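Local coordinates for protein aminoglycoside phosphotransferase (Mycobacterium smegmatis, PDB 6EF6) that phosphorylates (S)-1-amino-2-propanol as a kinase associated with the aminoacetone utilization microcompartment, at residues A[97-102]-A[251-256]. Residues are numbered along the deposited sequence; the frame is centred on the assembly and turned at random.
Sequences VTVPTV and IDFDDC. With NA (sodium ion), chain D; BEZ (benzoic acid), chain B.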
loop_
_atom_site.group_PDB
_atom_site.type_symbol
_atom_site.label_atom_id
_atom_site.label_comp_id
_atom_site.label_asym_id
_atom_site.label_seq_id
_atom_site.Cartn_x
_atom_site.Cartn_y
_atom_site.Cartn_z
ATOM N N VAL A 97 10.761 4.969 -12.397
ATOM C CA VAL A 97 9.521 5.229 -11.662
ATOM C C VAL A 97 9.575 6.645 -11.115
ATOM O O VAL A 97 10.571 7.034 -10.492
ATOM C CB VAL A 97 9.358 4.231 -10.506
ATOM C CG1 VAL A 97 8.050 4.456 -9.758
ATOM C CG2 VAL A 97 9.377 2.814 -11.041
ATOM N N THR A 98 8.496 7.398 -11.315
ATOM C CA THR A 98 8.355 8.727 -10.726
ATOM C C THR A 98 7.790 8.576 -9.313
ATOM O O THR A 98 6.757 7.932 -9.120
ATOM C CB THR A 98 7.412 9.557 -11.581
ATOM O OG1 THR A 98 7.905 9.583 -12.938
ATOM C CG2 THR A 98 7.295 10.941 -11.032
ATOM N N VAL A 99 8.457 9.193 -8.333
ATOM C CA VAL A 99 8.069 9.113 -6.925
ATOM C C VAL A 99 8.060 10.505 -6.295
ATOM O O VAL A 99 8.562 11.442 -6.912
ATOM C CB VAL A 99 8.992 8.154 -6.143
ATOM C CG1 VAL A 99 8.968 6.759 -6.730
ATOM C CG2 VAL A 99 10.427 8.648 -6.091
ATOM N N PRO A 100 7.578 10.671 -5.076
ATOM C CA PRO A 100 7.593 12.005 -4.459
ATOM C C PRO A 100 8.999 12.466 -4.123
ATOM O O PRO A 100 9.891 11.662 -3.848
ATOM C CB PRO A 100 6.783 11.818 -3.175
ATOM C CG PRO A 100 5.966 10.520 -3.412
ATOM C CD PRO A 100 6.918 9.683 -4.200
ATOM N N THR A 101 9.164 13.790 -4.117
ATOM C CA THR A 101 10.401 14.449 -3.713
ATOM C C THR A 101 10.208 15.110 -2.358
ATOM O O THR A 101 9.307 15.933 -2.179
ATOM C CB THR A 101 10.798 15.523 -4.719
ATOM O OG1 THR A 101 11.027 14.921 -6.005
ATOM C CG2 THR A 101 12.072 16.205 -4.284
ATOM N N VAL A 102 11.077 14.777 -1.411
ATOM C CA VAL A 102 10.957 15.328 -0.076
ATOM C C VAL A 102 11.380 16.798 -0.083
ATOM O O VAL A 102 12.352 17.183 -0.749
ATOM C CB VAL A 102 11.817 14.492 0.889
ATOM C CG1 VAL A 102 11.911 15.198 2.250
ATOM C CG2 VAL A 102 11.250 13.121 1.059
ATOM N N ILE A 251 2.714 7.119 -5.016
ATOM C CA ILE A 251 2.707 7.803 -3.733
ATOM C C ILE A 251 2.511 6.764 -2.620
ATOM O O ILE A 251 2.278 5.567 -2.857
ATOM C CB ILE A 251 1.624 8.906 -3.676
ATOM C CG1 ILE A 251 0.224 8.319 -3.765
ATOM C CG2 ILE A 251 1.869 9.948 -4.762
ATOM C CD1 ILE A 251 -0.856 9.235 -3.205
ATOM N N ASP A 252 2.567 7.235 -1.371
ATOM C CA ASP A 252 2.160 6.454 -0.203
ATOM C C ASP A 252 2.958 5.161 -0.070
ATOM O O ASP A 252 2.413 4.059 -0.018
ATOM C CB ASP A 252 0.657 6.166 -0.221
ATOM C CG ASP A 252 0.151 5.598 1.101
ATOM O OD1 ASP A 252 0.918 5.606 2.076
ATOM O OD2 ASP A 252 -1.011 5.138 1.142
ATOM N N PHE A 253 4.272 5.356 0.092
ATOM C CA PHE A 253 5.209 4.272 0.429
ATOM C C PHE A 253 5.173 3.919 1.927
ATOM O O PHE A 253 6.081 3.246 2.428
ATOM C CB PHE A 253 6.649 4.610 -0.039
ATOM C CG PHE A 253 6.901 4.461 -1.498
ATOM C CD1 PHE A 253 6.405 5.385 -2.433
ATOM C CD2 PHE A 253 7.752 3.469 -1.968
ATOM C CE1 PHE A 253 6.686 5.262 -3.780
ATOM C CE2 PHE A 253 8.013 3.359 -3.330
ATOM C CZ PHE A 253 7.499 4.238 -4.231
ATOM N N ASP A 254 4.181 4.402 2.687
ATOM C CA ASP A 254 4.270 4.270 4.135
ATOM C C ASP A 254 4.115 2.832 4.632
ATOM O O ASP A 254 4.446 2.598 5.796
ATOM C CB ASP A 254 3.199 5.154 4.782
ATOM C CG ASP A 254 3.373 5.288 6.304
ATOM O OD1 ASP A 254 4.461 5.657 6.796
ATOM O OD2 ASP A 254 2.381 5.054 7.045
ATOM N N ASP A 255 3.607 1.905 3.848
ATOM C CA ASP A 255 3.562 0.485 4.207
ATOM C C ASP A 255 4.742 -0.292 3.660
ATOM O O ASP A 255 4.779 -1.506 3.752
ATOM C CB ASP A 255 2.247 -0.212 3.811
ATOM C CG ASP A 255 1.099 0.088 4.716
ATOM O OD1 ASP A 255 1.318 0.569 5.836
ATOM O OD2 ASP A 255 -0.045 -0.152 4.222
ATOM N N CYS A 256 5.721 0.369 3.065
ATOM C CA CYS A 256 6.768 -0.396 2.396
ATOM C C CYS A 256 7.587 -1.196 3.409
ATOM O O CYS A 256 7.709 -0.856 4.582
ATOM C CB CYS A 256 7.670 0.504 1.543
ATOM S SG CYS A 256 8.940 1.497 2.399
HETATM NA NA NA D . -1.479 2.969 2.495
HETATM C C BEZ B . 2.131 10.006 0.910
HETATM O O1 BEZ B . 3.177 9.371 1.051
HETATM O O2 BEZ B . 1.169 9.804 1.704
HETATM C C1 BEZ B . 2.044 10.989 -0.208
HETATM C C2 BEZ B . 0.814 11.418 -0.668
HETATM C C3 BEZ B . 0.755 12.338 -1.709
HETATM C C4 BEZ B . 1.926 12.808 -2.289
HETATM C C5 BEZ B . 3.162 12.375 -1.819
HETATM C C6 BEZ B . 3.213 11.459 -0.788
HETATM O O HOH W 1 0.712 2.715 2.601
HETATM O O HOH W 2 -1.165 4.855 4.063
HETATM O O HOH W 3 -1.986 1.673 3.975
#
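V99 meets the far end of the F253 ring through one methyl, CG1, which lies 3.8 Å from CZ, and the two side chains cross at about a right angle. The valine reaches the ring because CG1 stands beside the backbone N, anti to the carbonyl carbon. P100 follows from the same strip of chain: its CD approaches CE1 of F253 at 4.4 Å, as obliquely as the valine methyl does, while its CG leans over the backbone of I251 and comes within 4.4 Å of CG2. No hydrogen bond joins the two segments; the contact is apolar and buried. H229 and W87 pack edge-to-face with F253, and L157 of helix 147-163 also touches it. The 251-256 loop carries the Asp-Phe-Asp sequence that, in this family of kinase-like phosphotransferases, corresponds to the DFG segment of protein kinases, with D252 probably matching its metal-binding aspartate. V99 and P100 pack that loop against the chain following helix 78-94. Benzoic acid sits beside it. I251 spreads across one face of the benzoate ring, where CG2 and CD1 both lie, CG2 near C4 and CD1 3.7 Å from C2. P100 CG approaches C5 obliquely at 3.7 Å, from the same side of the ring. The carboxylate receives a weak, bent bond from D252 N to O1 (3.3 Å, 126°) and is hydrogen-bonded to R69. D252 turns the other way, CG anti to its own N, and binds the sodium ion through OD2 at 2.6 Å, with D231 as fellow ligand and three waters; one of these waters donates to OD1, a second is within hydrogen-bonding distance of it, and the third donates to D255 OD2 at 2.7 Å.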